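Local coordinates for protein N-acetylglucosamine-6-phosphate deacetylase (Thermotoga maritima, PDB 1O12) that probably removes the acetyl group from N-acetylglucosamine-6-phosphate, as a TIM-barrel metallo-dependent hydrolase with one divalent metal cation per subunit, at residues Val18-Pro23 with Gly343-Gly348; Glu27-Val32 with Arg45-Arg50; Ala351-Leu356 with Met364-Gly369. One frame throughout, in Å; residues are numbered along the deposited sequence.

Contact 1 of 3, residues Val18-Pro23 with Gly343-Gly348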
loop_
_atom_site.group_PDB
_atom_site.type_symbol
_atom_site.label_atom_id
_atom_site.label_comp_id
_atom_site.label_asym_id
_atom_site.label_seq_id
_atom_site.Cartn_x
_atom_site.Cartn_y
_atom_site.Cartn_z
ATOM N N VAL A 18 26.720 20.283 18.169
ATOM C CA VAL A 18 25.510 19.479 18.169
ATOM C C VAL A 18 25.303 18.722 16.885
ATOM O O VAL A 18 25.914 19.021 15.860
ATOM C CB VAL A 18 24.222 20.345 18.437
ATOM C CG1 VAL A 18 24.143 20.688 19.883
ATOM C CG2 VAL A 18 24.209 21.615 17.568
ATOM N N LEU A 19 24.444 17.722 16.957
ATOM C CA LEU A 19 24.096 16.970 15.777
ATOM C C LEU A 19 22.962 17.788 15.160
ATOM O O LEU A 19 21.817 17.650 15.558
ATOM C CB LEU A 19 23.571 15.594 16.155
ATOM C CG LEU A 19 23.732 14.557 15.048
ATOM C CD1 LEU A 19 22.942 13.285 15.446
ATOM C CD2 LEU A 19 23.251 15.096 13.730
ATOM N N ILE A 20 23.299 18.660 14.213
ATOM C CA ILE A 20 22.320 19.508 13.531
ATOM C C ILE A 20 21.483 18.680 12.546
ATOM O O ILE A 20 22.026 17.922 11.740
ATOM C CB ILE A 20 23.018 20.607 12.732
ATOM C CG1 ILE A 20 23.911 21.418 13.665
ATOM C CG2 ILE A 20 21.976 21.488 12.003
ATOM C CD1 ILE A 20 24.988 22.235 12.899
ATOM N N VAL A 21 20.171 18.848 12.586
ATOM C CA VAL A 21 19.337 18.086 11.696
ATOM C C VAL A 21 18.403 18.956 10.903
ATOM O O VAL A 21 17.489 19.547 11.460
ATOM C CB VAL A 21 18.486 17.070 12.468
ATOM C CG1 VAL A 21 17.758 16.191 11.516
ATOM C CG2 VAL A 21 19.357 16.263 13.428
ATOM N N ASP A 22 18.650 19.034 9.601
ATOM C CA ASP A 22 17.820 19.790 8.678
ATOM C C ASP A 22 17.178 18.776 7.698
ATOM O O ASP A 22 17.841 17.864 7.196
ATOM C CB ASP A 22 18.669 20.823 7.911
ATOM C CG ASP A 22 17.829 21.734 7.025
ATOM O OD1 ASP A 22 17.114 22.594 7.561
ATOM O OD2 ASP A 22 17.870 21.578 5.790
ATOM N N PRO A 23 15.885 18.931 7.413
ATOM C CA PRO A 23 15.123 18.063 6.512
ATOM C C PRO A 23 15.702 18.032 5.114
ATOM O O PRO A 23 15.502 17.072 4.381
ATOM C CB PRO A 23 13.751 18.711 6.460
ATOM C CG PRO A 23 13.714 19.607 7.664
ATOM C CD PRO A 23 15.102 20.115 7.781
ATOM N N GLY A 343 10.483 24.922 10.296
ATOM C CA GLY A 343 10.788 23.547 9.914
ATOM C C GLY A 343 12.167 23.353 9.314
ATOM O O GLY A 343 12.432 22.379 8.617
ATOM N N ARG A 344 13.061 24.285 9.602
ATOM C CA ARG A 344 14.402 24.226 9.066
ATOM C C ARG A 344 15.414 24.756 10.066
ATOM O O ARG A 344 15.069 25.464 11.017
ATOM C CB ARG A 344 14.493 25.093 7.799
ATOM C CG ARG A 344 13.587 24.671 6.632
ATOM C CD ARG A 344 14.095 23.390 6.005
ATOM N NE ARG A 344 15.470 23.479 5.497
ATOM C CZ ARG A 344 15.861 24.208 4.443
ATOM N NH1 ARG A 344 14.981 24.944 3.759
ATOM N NH2 ARG A 344 17.142 24.170 4.048
ATOM N N ILE A 345 16.663 24.366 9.842
ATOM C CA ILE A 345 17.796 24.846 10.604
ATOM C C ILE A 345 18.725 25.253 9.484
ATOM O O ILE A 345 19.660 24.533 9.146
ATOM C CB ILE A 345 18.529 23.788 11.445
ATOM C CG1 ILE A 345 17.613 23.232 12.543
ATOM C CG2 ILE A 345 19.761 24.458 12.101
ATOM C CD1 ILE A 345 18.344 22.317 13.549
ATOM N N ALA A 346 18.420 26.400 8.897
ATOM C CA ALA A 346 19.187 26.965 7.799
ATOM C C ALA A 346 19.223 28.496 7.943
ATOM O O ALA A 346 18.301 29.119 8.462
ATOM C CB ALA A 346 18.536 26.570 6.454
ATOM N N GLU A 347 20.292 29.102 7.467
ATOM C CA GLU A 347 20.418 30.542 7.538
ATOM C C GLU A 347 19.249 31.279 6.891
ATOM O O GLU A 347 18.847 30.975 5.770
ATOM C CB GLU A 347 21.739 30.956 6.912
ATOM C CG GLU A 347 22.878 30.725 7.872
ATOM C CD GLU A 347 24.240 30.764 7.220
ATOM O OE1 GLU A 347 24.395 31.549 6.249
ATOM O OE2 GLU A 347 25.146 30.021 7.699
ATOM N N GLY A 348 18.689 32.230 7.634
ATOM C CA GLY A 348 17.583 33.024 7.137
ATOM C C GLY A 348 16.219 32.654 7.674
ATOM O O GLY A 348 15.250 33.387 7.473
#
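Ile345 sets its CG2 methyl against that of Ile20, Ile345 CG2 to Ile20 CG2 being 3.7 Å. Ile345 CD1 rests 3.6 Å from Val21 O. Val32, Leu53 and Leu353 also touch Ile345, so the loop after helix 322-336 sends this buried side chain in among the strands. The polar half of the contact centres on Asp22. Its CG stands anti to the backbone N (chi1 -175°), which carries the carboxylate out to the loop. Asp22 OD1 takes two donors. Ile345 N donates to the anti lone pair of Asp22 OD1 at 2.9 Å, almost straight (174°). Arg344 NE comes to the syn lone pair of the same Asp22 OD1 at 2.8 Å. Arg344 NH2 bonds Asp22 OD2 at 3.2 Å, so the guanidinium grips the acid side-on, though the two planes are turned 51° apart. The arginine chain bends at chi2 and chi3 to get there, and Arg344 CD passes 3.9 Å from Pro23 CD. Strand 18-22 of the small beta-rich domain beside the barrel is thereby joined to the loop that leads into strand 353-356. Asp22 OD2 also accepts from the backbone N of Ile24 and Asp25. With this many donors round it, the buried carboxylate is probably kept ionised.

Contact 2 of 3, residues Glu27-Val32 with Arg45-Arg50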
loop_
_atom_site.group_PDB
_atom_site.type_symbol
_atom_site.label_atom_id
_atom_site.label_comp_id
_atom_site.label_asym_id
_atom_site.label_seq_id
_atom_site.Cartn_x
_atom_site.Cartn_y
_atom_site.Cartn_z
ATOM N N GLU A 27 21.924 15.678 8.175
ATOM C CA GLU A 27 22.371 15.797 9.553
ATOM C C GLU A 27 23.889 15.879 9.651
ATOM O O GLU A 27 24.590 15.173 8.959
ATOM C CB GLU A 27 21.855 14.627 10.376
ATOM C CG GLU A 27 22.017 13.333 9.673
ATOM C CD GLU A 27 21.122 12.282 10.239
ATOM O OE1 GLU A 27 21.492 11.695 11.273
ATOM O OE2 GLU A 27 20.037 12.062 9.658
ATOM N N PHE A 28 24.386 16.747 10.527
ATOM C CA PHE A 28 25.825 16.925 10.662
ATOM C C PHE A 28 26.204 17.697 11.917
ATOM O O PHE A 28 25.413 18.494 12.425
ATOM C CB PHE A 28 26.337 17.649 9.426
ATOM C CG PHE A 28 25.586 18.907 9.114
ATOM C CD1 PHE A 28 25.841 20.080 9.820
ATOM C CD2 PHE A 28 24.604 18.915 8.121
ATOM C CE1 PHE A 28 25.128 21.246 9.546
ATOM C CE2 PHE A 28 23.883 20.083 7.838
ATOM C CZ PHE A 28 24.144 21.247 8.551
ATOM N N THR A 29 27.407 17.453 12.423
ATOM C CA THR A 29 27.863 18.151 13.620
ATOM C C THR A 29 28.256 19.563 13.252
ATOM O O THR A 29 28.766 19.818 12.157
ATOM C CB THR A 29 29.074 17.470 14.265
ATOM O OG1 THR A 29 30.177 17.484 13.346
ATOM C CG2 THR A 29 28.742 16.045 14.635
ATOM N N GLY A 30 28.005 20.482 14.170
ATOM C CA GLY A 30 28.324 21.881 13.932
ATOM C C GLY A 30 27.751 22.799 15.009
ATOM O O GLY A 30 27.438 22.361 16.127
ATOM N N ASP A 31 27.618 24.079 14.676
ATOM C CA ASP A 31 27.088 25.075 15.605
ATOM C C ASP A 31 26.032 25.889 14.857
ATOM O O ASP A 31 26.122 26.054 13.627
ATOM C CB ASP A 31 28.209 26.017 16.094
ATOM C CG ASP A 31 29.408 25.268 16.703
ATOM O OD1 ASP A 31 30.502 25.884 16.854
ATOM O OD2 ASP A 31 29.274 24.069 17.034
ATOM N N VAL A 32 25.024 26.363 15.597
ATOM C CA VAL A 32 23.954 27.172 15.018
ATOM C C VAL A 32 23.933 28.515 15.752
ATOM O O VAL A 32 24.024 28.575 16.984
ATOM C CB VAL A 32 22.548 26.480 15.124
ATOM C CG1 VAL A 32 21.458 27.407 14.555
ATOM C CG2 VAL A 32 22.540 25.163 14.376
ATOM N N ARG A 45 30.857 21.726 11.538
ATOM C CA ARG A 45 32.161 21.596 12.166
ATOM C C ARG A 45 32.338 20.154 12.638
ATOM O O ARG A 45 31.515 19.653 13.394
ATOM C CB ARG A 45 32.274 22.537 13.374
ATOM C CG ARG A 45 33.690 22.591 13.962
ATOM C CD ARG A 45 33.730 22.465 15.499
ATOM N NE ARG A 45 33.354 23.693 16.192
ATOM C CZ ARG A 45 33.303 23.816 17.513
ATOM N NH1 ARG A 45 33.608 22.787 18.292
ATOM N NH2 ARG A 45 32.932 24.969 18.051
ATOM N N GLU A 46 33.408 19.489 12.204
ATOM C CA GLU A 46 33.641 18.099 12.610
ATOM C C GLU A 46 34.221 18.016 14.007
ATOM O O GLU A 46 35.368 18.401 14.235
ATOM C CB GLU A 46 34.564 17.371 11.614
ATOM C CG GLU A 46 33.912 17.130 10.234
ATOM C CD GLU A 46 34.666 16.109 9.376
ATOM O OE1 GLU A 46 34.800 14.944 9.823
ATOM O OE2 GLU A 46 35.118 16.472 8.256
ATOM N N CYS A 47 33.404 17.509 14.929
ATOM C CA CYS A 47 33.763 17.346 16.338
ATOM C C CYS A 47 32.817 16.289 16.898
ATOM O O CYS A 47 32.106 15.641 16.124
ATOM C CB CYS A 47 33.561 18.661 17.085
ATOM S SG CYS A 47 31.845 19.265 17.000
ATOM N N ILE A 48 32.803 16.115 18.222
ATOM C CA ILE A 48 31.929 15.126 18.879
ATOM C C ILE A 48 30.699 15.817 19.467
ATOM O O ILE A 48 30.811 16.654 20.363
ATOM C CB ILE A 48 32.679 14.340 20.016
ATOM C CG1 ILE A 48 33.648 15.268 20.768
ATOM C CG2 ILE A 48 33.425 13.147 19.427
ATOM C CD1 ILE A 48 34.589 14.549 21.746
ATOM N N PRO A 49 29.506 15.463 18.965
ATOM C CA PRO A 49 28.187 15.985 19.348
ATOM C C PRO A 49 27.758 15.916 20.805
ATOM O O PRO A 49 27.993 14.932 21.497
ATOM C CB PRO A 49 27.238 15.215 18.448
ATOM C CG PRO A 49 28.067 14.926 17.252
ATOM C CD PRO A 49 29.383 14.520 17.844
ATOM N N ARG A 50 27.090 16.988 21.229
ATOM C CA ARG A 50 26.575 17.204 22.583
ATOM C C ARG A 50 25.154 16.635 22.718
ATOM O O ARG A 50 24.761 16.121 23.768
ATOM C CB ARG A 50 26.565 18.731 22.864
ATOM C CG ARG A 50 26.184 19.183 24.298
ATOM C CD ARG A 50 25.107 20.329 24.360
ATOM N NE ARG A 50 25.505 21.610 23.749
ATOM C CZ ARG A 50 25.099 22.807 24.183
ATOM N NH1 ARG A 50 24.285 22.900 25.238
ATOM N NH2 ARG A 50 25.504 23.917 23.566
#
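Thr29 and Arg45 clasp each other through two hydrogen bonds, and this is the close-fitting part of the contact. Thr29 OG1 sits between the backbone N and the carbonyl carbon (chi1 62°), from where it donates to Arg45 O at a short 2.5 Å. In return Arg45 N donates to Thr29 O at 2.9 Å. One residue thus uses its hydroxyl and its carbonyl, the other its amide and its carbonyl. At Gly30 the CA atoms of the two segments come nearest. Gly30 CA is 3.5 Å from Arg45 N, and a CB on Gly30 would press against that nitrogen. Cys47 SG lies beside the threonine, 4.3 Å from Thr29 CB. The Pro49 ring meets the Thr29 methyl, but the modelled spacing there is doubtful. Strands 26-35 and 38-44 form an antiparallel hairpin in the small beta-rich domain. Residues 45-50 leave its second strand and pass along Thr29 on the way to strand 52-59. The pairing of Asp31 with Arg45 is looser. Arg45 NH2 approaches Asp31 OD1 at 2.9 Å, but the bond is weak, with an N-H...O angle of only 116°. Carboxylate and guanidinium stand almost square to each other, 80° apart. Asp31 OD2 lies over one guanidinium face, off toward its rim, and takes a hydrogen bond from Lys17 N. Further out the loop is exposed to solvent: the CB of Glu46 and that of Ile48 both point away from the strand.

Contact 3 of 3, residues Ala351-Leu356 with Met364-Gly369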
loop_
_atom_site.group_PDB
_atom_site.type_symbol
_atom_site.label_atom_id
_atom_site.label_comp_id
_atom_site.label_asym_id
_atom_site.label_seq_id
_atom_site.Cartn_x
_atom_site.Cartn_y
_atom_site.Cartn_z
ATOM N N ALA A 351 14.150 30.885 14.325
ATOM C CA ALA A 351 14.767 30.014 15.303
ATOM C C ALA A 351 13.783 29.263 16.218
ATOM O O ALA A 351 13.740 29.504 17.416
ATOM C CB ALA A 351 15.785 30.784 16.141
ATOM N N ASP A 352 12.970 28.378 15.643
ATOM C CA ASP A 352 12.085 27.545 16.469
ATOM C C ASP A 352 12.853 26.218 16.455
ATOM O O ASP A 352 12.963 25.544 15.417
ATOM C CB ASP A 352 10.685 27.397 15.847
ATOM C CG ASP A 352 9.838 28.687 15.959
ATOM O OD1 ASP A 352 10.247 29.615 16.698
ATOM O OD2 ASP A 352 8.757 28.766 15.317
ATOM N N LEU A 353 13.420 25.859 17.603
ATOM C CA LEU A 353 14.242 24.661 17.676
ATOM C C LEU A 353 14.012 23.807 18.900
ATOM O O LEU A 353 13.478 24.275 19.900
ATOM C CB LEU A 353 15.706 25.069 17.665
ATOM C CG LEU A 353 16.190 26.026 16.588
ATOM C CD1 LEU A 353 17.402 26.794 17.097
ATOM C CD2 LEU A 353 16.509 25.234 15.329
ATOM N N VAL A 354 14.410 22.539 18.809
ATOM C CA VAL A 354 14.311 21.652 19.944
ATOM C C VAL A 354 15.627 20.893 20.078
ATOM O O VAL A 354 16.154 20.342 19.104
ATOM C CB VAL A 354 13.129 20.655 19.814
ATOM C CG1 VAL A 354 13.238 19.845 18.524
ATOM C CG2 VAL A 354 13.080 19.743 21.050
ATOM N N LEU A 355 16.176 20.891 21.285
ATOM C CA LEU A 355 17.415 20.162 21.553
ATOM C C LEU A 355 17.031 18.871 22.285
ATOM O O LEU A 355 16.206 18.905 23.197
ATOM C CB LEU A 355 18.349 20.988 22.428
ATOM C CG LEU A 355 19.747 20.377 22.575
ATOM C CD1 LEU A 355 20.542 20.571 21.256
ATOM C CD2 LEU A 355 20.468 21.042 23.752
ATOM N N LEU A 356 17.629 17.745 21.893
ATOM C CA LEU A 356 17.317 16.455 22.503
ATOM C C LEU A 356 18.551 15.639 22.872
ATOM O O LEU A 356 19.641 15.920 22.379
ATOM C CB LEU A 356 16.481 15.644 21.526
ATOM C CG LEU A 356 15.366 16.434 20.827
ATOM C CD1 LEU A 356 15.881 17.089 19.553
ATOM C CD2 LEU A 356 14.212 15.494 20.541
HETATM N N MSE A 364 15.448 20.840 25.709
HETATM C CA MSE A 364 15.368 22.284 25.583
HETATM C C MSE A 364 14.598 22.697 24.343
HETATM O O MSE A 364 14.788 22.139 23.260
HETATM C CB MSE A 364 16.773 22.893 25.541
HETATM C CG MSE A 364 16.763 24.420 25.437
HETATM SE SE MSE A 364 18.515 25.316 25.751
HETATM C CE MSE A 364 18.941 26.006 23.977
ATOM N N THR A 365 13.725 23.679 24.510
ATOM C CA THR A 365 12.922 24.159 23.401
ATOM C C THR A 365 13.139 25.651 23.254
ATOM O O THR A 365 13.241 26.376 24.235
ATOM C CB THR A 365 11.413 23.846 23.637
ATOM O OG1 THR A 365 11.254 22.435 23.843
ATOM C CG2 THR A 365 10.561 24.267 22.452
ATOM N N ILE A 366 13.224 26.098 22.015
ATOM C CA ILE A 366 13.432 27.493 21.698
ATOM C C ILE A 366 12.359 27.921 20.726
ATOM O O ILE A 366 12.137 27.249 19.734
ATOM C CB ILE A 366 14.809 27.673 21.062
ATOM C CG1 ILE A 366 15.873 27.223 22.087
ATOM C CG2 ILE A 366 14.997 29.125 20.565
ATOM C CD1 ILE A 366 17.242 26.981 21.520
ATOM N N LYS A 367 11.692 29.034 21.024
ATOM C CA LYS A 367 10.617 29.601 20.190
ATOM C C LYS A 367 11.104 31.020 19.909
ATOM O O LYS A 367 11.335 31.775 20.847
ATOM C CB LYS A 367 9.318 29.678 21.009
ATOM C CG LYS A 367 8.035 29.406 20.281
ATOM C CD LYS A 367 7.842 30.272 19.074
ATOM C CE LYS A 367 6.552 29.899 18.371
ATOM N NZ LYS A 367 6.625 29.958 16.881
ATOM N N GLU A 368 11.274 31.402 18.649
ATOM C CA GLU A 368 11.761 32.750 18.388
ATOM C C GLU A 368 12.994 33.074 19.250
ATOM O O GLU A 368 12.909 33.910 20.150
ATOM C CB GLU A 368 10.672 33.782 18.709
ATOM C CG GLU A 368 9.722 34.054 17.577
ATOM C CD GLU A 368 10.427 34.648 16.364
ATOM O OE1 GLU A 368 10.879 35.810 16.447
ATOM O OE2 GLU A 368 10.533 33.952 15.326
ATOM N N GLY A 369 14.117 32.401 18.996
ATOM C CA GLY A 369 15.342 32.651 19.743
ATOM C C GLY A 369 15.310 32.714 21.265
ATOM O O GLY A 369 16.342 32.971 21.888
#
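The Asp352 carboxylate is met over its plane by Lys367 and at the end of one oxygen by Glu368. Lys367 NZ reaches Asp352 OD2 at 2.9 Å from 38° above that plane, forming a salt bridge. Glu368 N donates to Asp352 OD1 at 2.8 Å, nearly in line with the C-O bond. Asp352 CG stands beside its backbone N, opposite the carbonyl carbon (chi1 -73°), which puts the carboxylate alongside Lys367. The Asp352 and Lys367 side chains point the same way, and Lys367 CD passes 3.4 Å from Asp352 OD1. With an alanine in place of Asp352, the Lys367 ammonium and the Glu368 amide would probably each be left without this partner. The charged pair sits at one end of an antiparallel beta hairpin, strand 353-356 against strand 362-367. Leu353 with Ile366 and Leu355 with Met364, a selenomethionine, are its hydrogen-bonded pairs. Leu355 N donates to Met364 O at 2.7 Å. Val354 and Thr365 form the non-hydrogen-bonded pair between them. Leu353, Leu355, Met364 and Ile366 share one face, where Leu355 CB and Met364 CB are 4.0 Å apart. Val354 and Thr365 face the other way, and Thr365 OG1 is hydrogen-bonded to Tyr83 O.

From the N terminus the chain first lays down strand 18-22, the early half of contact 1. Strand 26-35 follows and pairs with it. Contact 2 closes a short local loop that takes in strand 38-44, where the chain leaving that strand meets strand 26-35 again. That loop is nested inside the very long one that contact 1 closes when the chain returns at 343-348, after the barrel. Contact 3 comes later, in series with the other two, as the hairpin near the C terminus. Contact 1 touches both neighbours: Ile20 and Phe28 bond through their backbones, and Ile345 packs on Leu353. Contacts 2 and 3 do not touch. N-terminal and C-terminal segments together thus build the small beta domain.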